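PDB 3TM8: uncharacterized protein from Bdellovibrio bacteriovorus, which is an unconventional HD-GYP domain protein that holds two iron ions and probably belongs to the cyclic-di-GMP phosphodiesterases. Local coordinates for residues S25-T30 and N119-F124; E131-C136 and H245-V250; S168-T173 and L202-H207; T176-L181 and Q194-G199. One frame throughout, in Å; residues are numbered along the deposited sequence. Where two conformers were deposited one is given.

Contact 1: S25-T30 and N119-F124; sequences SIRVST and NAEEVF
A salt bridge joins Arg27, the last residue of strand 23-27, to Glu122 near the C-terminal end of helix 105-125, in a partly buried contact between the two-stranded antiparallel sheet of strands 23-27 and 74-78 and the helical body. Arg27 NH2 donates to Glu122 OE1 at 2.9 Å, reaching the anti side of the carboxylate, with the guanidinium and carboxylate planes turned 68° apart. The arginine chain, extended from CG to NE, slides past Glu121, its CD lying 3.5 Å from Glu121 CB, while Glu122 CA sits over one guanidinium face. Water 1 accepts from Arg27 NH1 and donates to Glu122 OE1, doubling the link. Glu122 OE2 is bound by Ser132. Farther along, water 2 spans the backbone N of Ser29 and Glu121 OE1, the latter at 2.8 Å. Arg27 is thus held by Asn118, Glu122 and Glu125 of helix 105-125, a salt-bridged junction between the N-terminal sheet and that helix.

Contact 2: E131-C136 and H245-V250; sequences ESYNYC and HFDQTV
Tyr133 of helix 130-149 pushes its ring into the turn that precedes helix 248-256, and its hydroxyl is engaged as both donor and acceptor. It donates to Asp247 OD2 at 2.6 Å, on the anti side of the carboxylate, and accepts the backbone N-H of Asp247 at 2.9 Å in a nearly straight bond (172°). With CG opposite the backbone N (chi1 176°), the ring is carried away from its helix to meet His245 and Phe246, with the hydroxyl at Asp247. Asp247 OD2 has a second partner in Lys137, whose charge would be expected to favour the carboxylate form. The carbonyl O of His245 lies 3.1 Å from Tyr133 CE2 and accepts from water 3 at 2.8 Å; the same water donates to Asn134 OD1, so the solvent joins the two segments beside the ring. His245 turns its edge to the Tyr133 face in an offset edge-to-face pair, planes at 78°, while its NE2 is bound to the carbonyl of Pro127. Tyr133 CE1 sits over the centre of the Phe246 ring, 3.7 Å from Phe246 CD1. The three rings form an aromatic cluster next to Asp247, at the N-cap position of helix 248-256 but without a side-chain capping bond.

Contact 3: S168-T173 and L202-H207; sequences SHHGVT and LHDYGH. With FE (Fe (III) ion), chain D; FE (Fe (III) ion), chain E; PO4 (phosphate ion), chain C; DMS (dimethyl sulfoxide), chain F.
The dinuclear iron centre of the HD domain is built across this contact, where helix 167-185 supplies His170 and the loop after helix 190-202 supplies His203 and Asp204. One iron is bound by His170 NE2 at 2.1 Å, by His203 NE2 at 2.3 Å and by Asp204 OD2 at 2.1 Å. The two imidazoles converge on the metal with their planes 62° apart; Asp204 OD2 lies at the edge of the His170 ring, near its plane. His203 and Asp204 are the consecutive His-Asp pair that gives the HD superfamily its name, and the carboxylate bridges the metals, its OD1 binding the second iron at 2.1 Å. Water 4 and the phosphate, through O2 and O4, span the same two ions. Asn285 completes the first site, and His232, His257 and Glu258 the second. Second-shell bonds orient the ligands: Asp288 holds His170 ND1, and the carbonyl of Ala200 takes His203 ND1. The edge of the His203 ring passes Gly171, CE1 4.1 Å from Gly171 CA. His207, on the 3-10 segment that follows, donates from NE2 to phosphate O4 at 2.8 Å. The phosphate, probably from the crystallisation liquor, is held further by Arg289, Trp229 and Asn285; one turn along the helix from His169, Thr173 OG1 donates to the dimethyl sulfoxide oxygen at 2.6 Å.

Contact 4: T176-L181 and Q194-G199; sequences TLSIAL and QLLTLG
Leu196 extends its CG opposite the backbone N (chi1 169°) and then bends at chi2 (66°), which lays its branch against Ser178, while Ile179 places CG1 beside its own backbone N (chi1 -70°) and so turns the ethyl arm to Thr197. These two pairs make up a helix-helix packing within the all-helical HD domain, between helix 167-185 and helix 190-202, which are consecutive in the chain. The backbones come closest at Ile179 and Thr197, whose CA atoms are 6.6 Å apart. Leu196 CG and CD1 both stand 4.1 Å from Ser178 CB, and CD2 reaches past the side chain to the carbonyl O of Ser178 at 3.6 Å. No hydrogen bond crosses the contact: both hydroxyls are turned back to their own helices, Ser178 OG to the carbonyl of Val174 and Thr197 OG1 to that of Thr193. The interface is therefore held by van der Waals packing, although two of its four side chains carry hydroxyls. Helix 276-293 packs on the Ser178 and Leu196 side through Leu280, Ala284 and Val281, and helix 130-149 on the Ile179 and Thr197 side through Tyr143 and Val144. Between Ile179 and Thr197 the side chains meet at a slant, Ile179 CD1 lying 4.0 Å from Thr197 CG2 and Ile179 CG1 only 3.2 Å from Thr197 OG1.

Contact 1 closes first along the chain; contact 2 then opens, and its span encloses contact 3, which in turn encloses contact 4. Contacts 3 and 4 share helix 167-185, their centres 12 Å apart, so the helix that presents an iron ligand at one level packs against helix 190-202 at the next. One segment each of contacts 1 and 2 lies on successive helices, 105-125 and 130-149, which touch through Glu122 and Ser132. Leu202 connects contact 3 to both neighbours, meeting Phe124 of contact 1 and Val250 of contact 2, while Leu198 joins contact 4 to Tyr133. Contacts 1 and 4, 19 Å apart, lie on opposite sides of the chain's centre, each 12 Å from the iron-bearing contact 3.

Contact 1: S25-T30 and N119-F124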
loop_
_atom_site.group_PDB
_atom_site.type_symbol
_atom_site.label_atom_id
_atom_site.label_comp_id
_atom_site.label_asym_id
_atom_site.label_seq_id
_atom_site.Cartn_x
_atom_site.Cartn_y
_atom_site.Cartn_z
ATOM N N SER A 25 -20.436 -5.716 -3.334
ATOM C CA SER A 25 -19.259 -4.958 -3.719
ATOM C C SER A 25 -17.996 -5.814 -3.691
ATOM O O SER A 25 -17.863 -6.753 -2.901
ATOM C CB SER A 25 -19.091 -3.719 -2.836
ATOM O OG SER A 25 -18.703 -4.079 -1.529
ATOM N N ILE A 26 -17.089 -5.482 -4.596
ATOM C CA ILE A 26 -15.750 -6.053 -4.626
ATOM C C ILE A 26 -14.757 -4.900 -4.761
ATOM O O ILE A 26 -15.099 -3.837 -5.275
ATOM C CB ILE A 26 -15.569 -7.076 -5.781
ATOM C CG1 ILE A 26 -15.762 -6.413 -7.149
ATOM C CG2 ILE A 26 -16.493 -8.279 -5.594
ATOM C CD1 ILE A 26 -15.208 -7.251 -8.297
ATOM N N ARG A 27 -13.531 -5.101 -4.296
ATOM C CA ARG A 27 -12.505 -4.081 -4.452
ATOM C C ARG A 27 -11.777 -4.298 -5.766
ATOM O O ARG A 27 -11.392 -5.410 -6.110
ATOM C CB ARG A 27 -11.545 -4.081 -3.264
ATOM C CG ARG A 27 -12.271 -3.847 -1.956
ATOM C CD ARG A 27 -11.341 -3.466 -0.805
ATOM N NE ARG A 27 -12.120 -3.395 0.419
ATOM C CZ ARG A 27 -12.414 -4.448 1.172
ATOM N NH1 ARG A 27 -11.926 -5.645 0.857
ATOM N NH2 ARG A 27 -13.178 -4.301 2.248
ATOM N N VAL A 28 -11.591 -3.219 -6.511
ATOM C CA VAL A 28 -11.069 -3.340 -7.862
ATOM C C VAL A 28 -9.645 -3.891 -7.908
ATOM O O VAL A 28 -9.249 -4.497 -8.899
ATOM C CB VAL A 28 -11.199 -2.000 -8.617
ATOM C CG1 VAL A 28 -10.485 -2.052 -9.963
ATOM C CG2 VAL A 28 -12.679 -1.659 -8.796
ATOM N N SER A 29 -8.881 -3.709 -6.833
ATOM C CA SER A 29 -7.516 -4.225 -6.827
ATOM C C SER A 29 -7.446 -5.753 -6.821
ATOM O O SER A 29 -6.365 -6.309 -6.957
ATOM C CB SER A 29 -6.716 -3.659 -5.657
ATOM O OG SER A 29 -7.251 -4.114 -4.437
ATOM N N THR A 30 -8.588 -6.421 -6.658
ATOM C CA THR A 30 -8.645 -7.877 -6.744
ATOM C C THR A 30 -8.810 -8.397 -8.173
ATOM O O THR A 30 -8.847 -9.606 -8.378
ATOM C CB THR A 30 -9.767 -8.479 -5.862
ATOM O OG1 THR A 30 -11.048 -8.071 -6.348
ATOM C CG2 THR A 30 -9.601 -8.080 -4.401
ATOM N N ASN A 119 -6.258 -6.251 1.211
ATOM C CA ASN A 119 -6.189 -6.605 2.622
ATOM C C ASN A 119 -6.132 -5.355 3.496
ATOM O O ASN A 119 -6.741 -5.299 4.564
ATOM C CB ASN A 119 -4.962 -7.471 2.912
ATOM C CG ASN A 119 -4.965 -8.782 2.147
ATOM O OD1 ASN A 119 -6.005 -9.260 1.675
ATOM N ND2 ASN A 119 -3.791 -9.379 2.021
ATOM N N ALA A 120 -5.393 -4.351 3.033
ATOM C CA ALA A 120 -5.280 -3.092 3.766
ATOM C C ALA A 120 -6.617 -2.365 3.806
ATOM O O ALA A 120 -7.037 -1.866 4.851
ATOM C CB ALA A 120 -4.240 -2.208 3.132
ATOM N N GLU A 121 -7.295 -2.311 2.661
ATOM C CA GLU A 121 -8.588 -1.647 2.584
ATOM C C GLU A 121 -9.586 -2.315 3.520
ATOM O O GLU A 121 -10.384 -1.648 4.171
ATOM C CB GLU A 121 -9.109 -1.664 1.148
ATOM C CG GLU A 121 -8.283 -0.838 0.166
ATOM C CD GLU A 121 -8.872 -0.834 -1.235
ATOM O OE1 GLU A 121 -8.442 -1.662 -2.074
ATOM O OE2 GLU A 121 -9.765 -0.004 -1.494
ATOM N N GLU A 122 -9.546 -3.641 3.582
ATOM C CA GLU A 122 -10.456 -4.373 4.451
ATOM C C GLU A 122 -10.241 -3.970 5.919
ATOM O O GLU A 122 -11.194 -3.775 6.662
ATOM C CB GLU A 122 -10.295 -5.877 4.232
ATOM C CG GLU A 122 -10.910 -6.751 5.298
ATOM C CD GLU A 122 -12.412 -6.763 5.286
ATOM O OE1 GLU A 122 -13.019 -6.340 4.279
ATOM O OE2 GLU A 122 -12.986 -7.214 6.298
ATOM N N VAL A 123 -8.985 -3.817 6.333
ATOM C CA VAL A 123 -8.710 -3.341 7.682
ATOM C C VAL A 123 -9.182 -1.882 7.880
ATOM O O VAL A 123 -9.815 -1.555 8.887
ATOM C CB VAL A 123 -7.207 -3.495 8.023
ATOM C CG1 VAL A 123 -6.888 -2.846 9.366
ATOM C CG2 VAL A 123 -6.804 -4.986 8.017
ATOM N N PHE A 124 -8.904 -1.011 6.914
ATOM C CA PHE A 124 -9.339 0.384 7.032
ATOM C C PHE A 124 -10.865 0.476 7.193
ATOM O O PHE A 124 -11.374 1.322 7.929
ATOM C CB PHE A 124 -8.950 1.195 5.791
ATOM C CG PHE A 124 -7.469 1.449 5.629
ATOM C CD1 PHE A 124 -6.551 1.153 6.631
ATOM C CD2 PHE A 124 -7.003 2.006 4.446
ATOM C CE1 PHE A 124 -5.197 1.421 6.445
ATOM C CE2 PHE A 124 -5.661 2.269 4.256
ATOM C CZ PHE A 124 -4.757 1.969 5.254
HETATM O O HOH W 1 -13.277 -8.210 1.677
HETATM O O HOH W 2 -9.512 -1.544 -4.708
#

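Contact 2: E131-C136 and H245-V250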
loop_
_atom_site.group_PDB
_atom_site.type_symbol
_atom_site.label_atom_id
_atom_site.label_comp_id
_atom_site.label_asym_id
_atom_site.label_seq_id
_atom_site.Cartn_x
_atom_site.Cartn_y
_atom_site.Cartn_z
ATOM N N GLU A 131 -10.242 -10.993 12.649
ATOM C CA GLU A 131 -9.897 -11.896 11.561
ATOM C C GLU A 131 -9.296 -11.154 10.370
ATOM O O GLU A 131 -8.339 -11.620 9.764
ATOM C CB GLU A 131 -11.133 -12.686 11.118
ATOM C CG GLU A 131 -10.911 -13.559 9.892
ATOM C CD GLU A 131 -12.092 -14.475 9.593
ATOM O OE1 GLU A 131 -13.245 -14.109 9.915
ATOM O OE2 GLU A 131 -11.862 -15.572 9.044
ATOM N N SER A 132 -9.857 -10.000 10.031
ATOM C CA SER A 132 -9.357 -9.241 8.889
ATOM C C SER A 132 -7.957 -8.700 9.152
ATOM O O SER A 132 -7.107 -8.664 8.254
ATOM C CB SER A 132 -10.301 -8.089 8.549
ATOM O OG SER A 132 -11.545 -8.583 8.101
ATOM N N TYR A 133 -7.723 -8.263 10.384
ATOM C CA TYR A 133 -6.391 -7.812 10.768
ATOM C C TYR A 133 -5.404 -8.976 10.681
ATOM O O TYR A 133 -4.328 -8.855 10.096
ATOM C CB TYR A 133 -6.401 -7.210 12.175
ATOM C CG TYR A 133 -5.022 -6.805 12.664
ATOM C CD1 TYR A 133 -4.539 -5.521 12.440
ATOM C CD2 TYR A 133 -4.199 -7.702 13.350
ATOM C CE1 TYR A 133 -3.284 -5.142 12.881
ATOM C CE2 TYR A 133 -2.938 -7.325 13.795
ATOM C CZ TYR A 133 -2.491 -6.042 13.554
ATOM O OH TYR A 133 -1.242 -5.654 13.988
ATOM N N ASN A 134 -5.789 -10.119 11.233
ATOM C CA ASN A 134 -4.878 -11.259 11.246
ATOM C C ASN A 134 -4.618 -11.793 9.841
ATOM O O ASN A 134 -3.516 -12.241 9.540
ATOM C CB ASN A 134 -5.389 -12.371 12.159
ATOM C CG ASN A 134 -5.290 -12.007 13.624
ATOM O OD1 ASN A 134 -4.524 -11.120 13.999
ATOM N ND2 ASN A 134 -6.051 -12.699 14.464
ATOM N N TYR A 135 -5.626 -11.744 8.976
ATOM C CA TYR A 135 -5.432 -12.123 7.587
ATOM C C TYR A 135 -4.414 -11.191 6.919
ATOM O O TYR A 135 -3.498 -11.641 6.227
ATOM C CB TYR A 135 -6.766 -12.081 6.839
ATOM C CG TYR A 135 -6.676 -12.634 5.438
ATOM C CD1 TYR A 135 -6.892 -13.987 5.194
ATOM C CD2 TYR A 135 -6.353 -11.814 4.362
ATOM C CE1 TYR A 135 -6.799 -14.507 3.914
ATOM C CE2 TYR A 135 -6.253 -12.324 3.077
ATOM C CZ TYR A 135 -6.482 -13.671 2.861
ATOM O OH TYR A 135 -6.387 -14.180 1.588
ATOM N N CYS A 136 -4.579 -9.887 7.132
ATOM C CA CYS A 136 -3.662 -8.900 6.577
ATOM C C CYS A 136 -2.241 -9.149 7.088
ATOM O O CYS A 136 -1.270 -9.076 6.326
ATOM C CB CYS A 136 -4.128 -7.486 6.951
ATOM S SG CYS A 136 -3.225 -6.143 6.184
ATOM N N HIS A 245 -6.113 -6.360 19.385
ATOM C CA HIS A 245 -5.526 -7.192 18.342
ATOM C C HIS A 245 -4.446 -6.486 17.528
ATOM O O HIS A 245 -3.713 -7.134 16.791
ATOM C CB HIS A 245 -6.607 -7.763 17.414
ATOM C CG HIS A 245 -7.471 -6.723 16.774
ATOM N ND1 HIS A 245 -8.480 -6.078 17.454
ATOM C CD2 HIS A 245 -7.484 -6.222 15.516
ATOM C CE1 HIS A 245 -9.078 -5.223 16.643
ATOM N NE2 HIS A 245 -8.493 -5.291 15.462
ATOM N N PHE A 246 -4.347 -5.162 17.650
ATOM C CA PHE A 246 -3.294 -4.437 16.940
ATOM C C PHE A 246 -1.940 -4.627 17.616
ATOM O O PHE A 246 -1.813 -4.492 18.836
ATOM C CB PHE A 246 -3.620 -2.942 16.809
ATOM C CG PHE A 246 -4.315 -2.587 15.523
ATOM C CD1 PHE A 246 -3.647 -1.883 14.532
ATOM C CD2 PHE A 246 -5.627 -2.970 15.302
ATOM C CE1 PHE A 246 -4.279 -1.561 13.348
ATOM C CE2 PHE A 246 -6.265 -2.650 14.116
ATOM C CZ PHE A 246 -5.589 -1.944 13.137
ATOM N N ASP A 247 -0.926 -4.945 16.821
ATOM C CA ASP A 247 0.434 -5.038 17.347
ATOM C C ASP A 247 0.989 -3.654 17.684
ATOM O O ASP A 247 0.771 -2.696 16.947
ATOM C CB ASP A 247 1.352 -5.722 16.341
ATOM C CG ASP A 247 0.988 -7.170 16.117
ATOM O OD1 ASP A 247 1.438 -8.024 16.908
ATOM O OD2 ASP A 247 0.249 -7.451 15.152
ATOM N N GLN A 248 1.723 -3.555 18.787
ATOM C CA GLN A 248 2.279 -2.266 19.189
ATOM C C GLN A 248 3.150 -1.642 18.096
ATOM O O GLN A 248 3.095 -0.433 17.873
ATOM C CB GLN A 248 3.076 -2.386 20.488
ATOM C CG GLN A 248 3.504 -1.035 21.042
ATOM C CD GLN A 248 2.317 -0.159 21.412
ATOM O OE1 GLN A 248 1.402 -0.599 22.109
ATOM N NE2 GLN A 248 2.323 1.085 20.941
ATOM N N THR A 249 3.947 -2.459 17.414
ATOM C CA THR A 249 4.803 -1.953 16.348
ATOM C C THR A 249 3.973 -1.280 15.251
ATOM O O THR A 249 4.361 -0.247 14.705
ATOM C CB THR A 249 5.626 -3.076 15.710
ATOM O OG1 THR A 249 6.519 -3.629 16.685
ATOM C CG2 THR A 249 6.423 -2.550 14.523
ATOM N N VAL A 250 2.832 -1.881 14.923
ATOM C CA VAL A 250 1.945 -1.340 13.898
ATOM C C VAL A 250 1.340 -0.005 14.355
ATOM O O VAL A 250 1.307 0.968 13.595
ATOM C CB VAL A 250 0.855 -2.374 13.548
ATOM C CG1 VAL A 250 -0.174 -1.774 12.610
ATOM C CG2 VAL A 250 1.500 -3.624 12.939
HETATM O O HOH W 3 -3.632 -9.920 16.236
#

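Contact 3: S168-T173 and L202-H207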
loop_
_atom_site.group_PDB
_atom_site.type_symbol
_atom_site.label_atom_id
_atom_site.label_comp_id
_atom_site.label_asym_id
_atom_site.label_seq_id
_atom_site.Cartn_x
_atom_site.Cartn_y
_atom_site.Cartn_z
ATOM N N SER A 168 -4.092 3.110 -0.018
ATOM C CA SER A 168 -3.850 1.681 0.087
ATOM C C SER A 168 -2.758 1.238 -0.890
ATOM O O SER A 168 -1.865 0.477 -0.525
ATOM C CB SER A 168 -5.131 0.885 -0.089
ATOM O OG SER A 168 -5.745 1.227 -1.307
ATOM N N HIS A 169 -2.806 1.725 -2.128
ATOM C CA HIS A 169 -1.730 1.419 -3.072
ATOM C C HIS A 169 -0.395 1.977 -2.531
ATOM O O HIS A 169 0.641 1.302 -2.535
ATOM C CB HIS A 169 -2.085 1.975 -4.450
ATOM C CG HIS A 169 -1.114 1.636 -5.539
ATOM N ND1 HIS A 169 -1.531 1.235 -6.791
ATOM C CD2 HIS A 169 0.236 1.684 -5.591
ATOM C CE1 HIS A 169 -0.478 1.037 -7.562
ATOM N NE2 HIS A 169 0.609 1.294 -6.855
ATOM N N HIS A 170 -0.440 3.208 -2.038
ATOM C CA HIS A 170 0.731 3.864 -1.458
ATOM C C HIS A 170 1.276 3.061 -0.265
ATOM O O HIS A 170 2.490 2.916 -0.104
ATOM C CB HIS A 170 0.331 5.305 -1.104
ATOM C CG HIS A 170 1.236 6.012 -0.140
ATOM N ND1 HIS A 170 2.511 6.438 -0.459
ATOM C CD2 HIS A 170 1.008 6.439 1.125
ATOM C CE1 HIS A 170 3.028 7.081 0.575
ATOM N NE2 HIS A 170 2.139 7.095 1.550
ATOM N N GLY A 171 0.390 2.481 0.545
ATOM C CA GLY A 171 0.830 1.618 1.629
ATOM C C GLY A 171 1.588 0.406 1.109
ATOM O O GLY A 171 2.625 0.017 1.663
ATOM N N VAL A 172 1.092 -0.213 0.043
ATOM C CA VAL A 172 1.822 -1.348 -0.516
ATOM C C VAL A 172 3.209 -0.914 -1.014
ATOM O O VAL A 172 4.217 -1.574 -0.752
ATOM C CB VAL A 172 1.038 -2.061 -1.643
ATOM C CG1 VAL A 172 1.832 -3.260 -2.143
ATOM C CG2 VAL A 172 -0.353 -2.498 -1.153
ATOM N N THR A 173 3.264 0.227 -1.690
ATOM C CA THR A 173 4.535 0.718 -2.200
ATOM C C THR A 173 5.515 1.000 -1.068
ATOM O O THR A 173 6.674 0.592 -1.128
ATOM C CB THR A 173 4.335 1.972 -3.057
ATOM O OG1 THR A 173 3.616 1.589 -4.228
ATOM C CG2 THR A 173 5.679 2.550 -3.472
ATOM N N LEU A 202 -0.430 -0.246 6.460
ATOM C CA LEU A 202 -1.520 0.454 7.118
ATOM C C LEU A 202 -1.180 1.881 7.536
ATOM O O LEU A 202 -2.005 2.543 8.164
ATOM C CB LEU A 202 -1.968 -0.341 8.344
ATOM C CG LEU A 202 -2.429 -1.788 8.112
ATOM C CD1 LEU A 202 -2.729 -2.459 9.446
ATOM C CD2 LEU A 202 -3.654 -1.833 7.192
ATOM N N HIS A 203 0.017 2.354 7.183
ATOM C CA HIS A 203 0.561 3.534 7.849
ATOM C C HIS A 203 -0.325 4.769 7.744
ATOM O O HIS A 203 -0.386 5.567 8.680
ATOM C CB HIS A 203 2.002 3.842 7.408
ATOM C CG HIS A 203 2.117 4.536 6.086
ATOM N ND1 HIS A 203 2.104 3.867 4.877
ATOM C CD2 HIS A 203 2.255 5.851 5.786
ATOM C CE1 HIS A 203 2.232 4.742 3.893
ATOM N NE2 HIS A 203 2.338 5.950 4.418
ATOM N N ASP A 204 -1.013 4.925 6.612
ATOM C CA ASP A 204 -1.797 6.132 6.348
ATOM C C ASP A 204 -3.280 5.972 6.631
ATOM O O ASP A 204 -4.119 6.674 6.060
ATOM C CB ASP A 204 -1.540 6.639 4.929
ATOM C CG ASP A 204 -0.382 7.624 4.869
ATOM O OD1 ASP A 204 -0.066 8.224 5.922
ATOM O OD2 ASP A 204 0.209 7.797 3.775
ATOM N N TYR A 205 -3.602 5.073 7.552
ATOM C CA TYR A 205 -4.977 4.904 8.002
ATOM C C TYR A 205 -5.641 6.240 8.373
ATOM O O TYR A 205 -6.837 6.441 8.138
ATOM C CB TYR A 205 -5.016 3.938 9.186
ATOM C CG TYR A 205 -6.385 3.776 9.796
ATOM C CD1 TYR A 205 -7.499 3.492 9.007
ATOM C CD2 TYR A 205 -6.567 3.919 11.163
ATOM C CE1 TYR A 205 -8.759 3.340 9.581
ATOM C CE2 TYR A 205 -7.809 3.783 11.736
ATOM C CZ TYR A 205 -8.901 3.495 10.946
ATOM O OH TYR A 205 -10.124 3.363 11.551
ATOM N N GLY A 206 -4.865 7.164 8.937
ATOM C CA GLY A 206 -5.401 8.460 9.317
ATOM C C GLY A 206 -5.979 9.272 8.172
ATOM O O GLY A 206 -6.777 10.191 8.409
ATOM N N HIS A 207 -5.569 8.967 6.943
ATOM C CA HIS A 207 -6.098 9.671 5.772
ATOM C C HIS A 207 -7.385 9.044 5.233
ATOM O O HIS A 207 -7.964 9.572 4.294
ATOM C CB HIS A 207 -5.099 9.685 4.602
ATOM C CG HIS A 207 -3.885 10.541 4.802
ATOM N ND1 HIS A 207 -3.938 11.854 5.222
ATOM C CD2 HIS A 207 -2.580 10.283 4.543
ATOM C CE1 HIS A 207 -2.714 12.352 5.256
ATOM N NE2 HIS A 207 -1.871 11.422 4.840
HETATM FE FE FE D . 2.271 8.014 3.468
HETATM FE FE FE E . 1.427 9.716 6.313
HETATM P P PO4 C . 1.730 11.133 3.441
HETATM O O1 PO4 C . 1.143 12.234 2.595
HETATM O O2 PO4 C . 1.984 9.875 2.646
HETATM O O3 PO4 C . 3.130 11.540 3.957
HETATM O O4 PO4 C . 0.871 10.913 4.668
HETATM S S DMS F . 4.223 3.250 -7.580
HETATM O O DMS F . 3.106 3.187 -6.216
HETATM C C1 DMS F . 5.611 4.320 -7.119
HETATM C C2 DMS F . 5.098 1.674 -7.619
HETATM O O HOH W 4 2.715 8.779 5.232
#

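Contact 4: T176-L181 and Q194-G199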
loop_
_atom_site.group_PDB
_atom_site.type_symbol
_atom_site.label_atom_id
_atom_site.label_comp_id
_atom_site.label_asym_id
_atom_site.label_seq_id
_atom_site.Cartn_x
_atom_site.Cartn_y
_atom_site.Cartn_z
ATOM N N THR A 176 6.867 -2.156 0.345
ATOM C CA THR A 176 7.824 -2.776 -0.562
ATOM C C THR A 176 9.212 -2.147 -0.381
ATOM O O THR A 176 10.221 -2.855 -0.241
ATOM C CB THR A 176 7.356 -2.635 -2.025
ATOM O OG1 THR A 176 6.008 -3.114 -2.149
ATOM C CG2 THR A 176 8.247 -3.430 -2.969
ATOM N N LEU A 177 9.256 -0.815 -0.377
ATOM C CA LEU A 177 10.498 -0.099 -0.145
ATOM C C LEU A 177 11.019 -0.396 1.252
ATOM O O LEU A 177 12.223 -0.519 1.454
ATOM C CB LEU A 177 10.293 1.401 -0.314
ATOM C CG LEU A 177 9.900 1.907 -1.702
ATOM C CD1 LEU A 177 9.528 3.383 -1.635
ATOM C CD2 LEU A 177 11.029 1.681 -2.713
ATOM N N SER A 178 10.117 -0.531 2.218
ATOM C CA SER A 178 10.538 -0.831 3.586
ATOM C C SER A 178 11.186 -2.214 3.720
ATOM O O SER A 178 12.178 -2.373 4.439
ATOM C CB SER A 178 9.367 -0.694 4.565
ATOM O OG SER A 178 8.916 0.651 4.655
ATOM N N ILE A 179 10.624 -3.211 3.046
ATOM C CA ILE A 179 11.222 -4.550 3.064
ATOM C C ILE A 179 12.632 -4.499 2.483
ATOM O O ILE A 179 13.587 -5.039 3.061
ATOM C CB ILE A 179 10.379 -5.567 2.251
ATOM C CG1 ILE A 179 9.059 -5.863 2.968
ATOM C CG2 ILE A 179 11.177 -6.861 2.016
ATOM C CD1 ILE A 179 7.989 -6.468 2.066
ATOM N N ALA A 180 12.774 -3.830 1.345
ATOM C CA ALA A 180 14.077 -3.721 0.702
ATOM C C ALA A 180 15.064 -2.946 1.574
ATOM O O ALA A 180 16.231 -3.323 1.674
ATOM C CB ALA A 180 13.953 -3.077 -0.674
ATOM N N LEU A 181 14.601 -1.875 2.212
ATOM C CA LEU A 181 15.458 -1.079 3.090
ATOM C C LEU A 181 15.912 -1.906 4.296
ATOM O O LEU A 181 17.083 -1.876 4.691
ATOM C CB LEU A 181 14.738 0.199 3.528
ATOM C CG LEU A 181 15.475 1.107 4.512
ATOM C CD1 LEU A 181 16.840 1.506 3.972
ATOM C CD2 LEU A 181 14.628 2.334 4.763
ATOM N N GLN A 194 7.832 -8.794 9.296
ATOM C CA GLN A 194 6.389 -8.933 9.125
ATOM C C GLN A 194 5.661 -7.700 9.671
ATOM O O GLN A 194 4.779 -7.150 9.020
ATOM C CB GLN A 194 5.877 -10.184 9.826
ATOM C CG GLN A 194 4.371 -10.348 9.754
ATOM C CD GLN A 194 3.937 -11.626 10.426
ATOM O OE1 GLN A 194 4.546 -12.051 11.414
ATOM N NE2 GLN A 194 2.920 -12.270 9.882
ATOM N N LEU A 195 6.023 -7.271 10.874
ATOM C CA LEU A 195 5.350 -6.139 11.505
ATOM C C LEU A 195 5.681 -4.808 10.827
ATOM O O LEU A 195 4.822 -3.932 10.737
ATOM C CB LEU A 195 5.656 -6.086 13.004
ATOM C CG LEU A 195 5.095 -7.276 13.794
ATOM C CD1 LEU A 195 5.412 -7.132 15.271
ATOM C CD2 LEU A 195 3.586 -7.426 13.563
ATOM N N LEU A 196 6.910 -4.671 10.338
ATOM C CA LEU A 196 7.322 -3.523 9.540
ATOM C C LEU A 196 6.453 -3.419 8.292
ATOM O O LEU A 196 5.954 -2.346 7.949
ATOM C CB LEU A 196 8.797 -3.664 9.148
ATOM C CG LEU A 196 9.339 -2.698 8.093
ATOM C CD1 LEU A 196 9.331 -1.272 8.614
ATOM C CD2 LEU A 196 10.739 -3.111 7.646
ATOM N N THR A 197 6.279 -4.551 7.617
ATOM C CA THR A 197 5.503 -4.603 6.388
ATOM C C THR A 197 4.039 -4.263 6.665
ATOM O O THR A 197 3.418 -3.460 5.952
ATOM C CB THR A 197 5.632 -5.987 5.736
ATOM O OG1 THR A 197 7.012 -6.215 5.424
ATOM C CG2 THR A 197 4.794 -6.086 4.464
ATOM N N LEU A 198 3.488 -4.870 7.712
ATOM C CA LEU A 198 2.105 -4.607 8.093
ATOM C C LEU A 198 1.880 -3.138 8.466
ATOM O O LEU A 198 0.904 -2.508 8.029
ATOM C CB LEU A 198 1.695 -5.529 9.241
ATOM C CG LEU A 198 0.266 -5.407 9.756
ATOM C CD1 LEU A 198 -0.755 -5.635 8.635
ATOM C CD2 LEU A 198 0.055 -6.388 10.914
ATOM N N GLY A 199 2.772 -2.591 9.288
ATOM C CA GLY A 199 2.669 -1.199 9.670
ATOM C C GLY A 199 2.785 -0.281 8.473
ATOM O O GLY A 199 2.011 0.678 8.335
#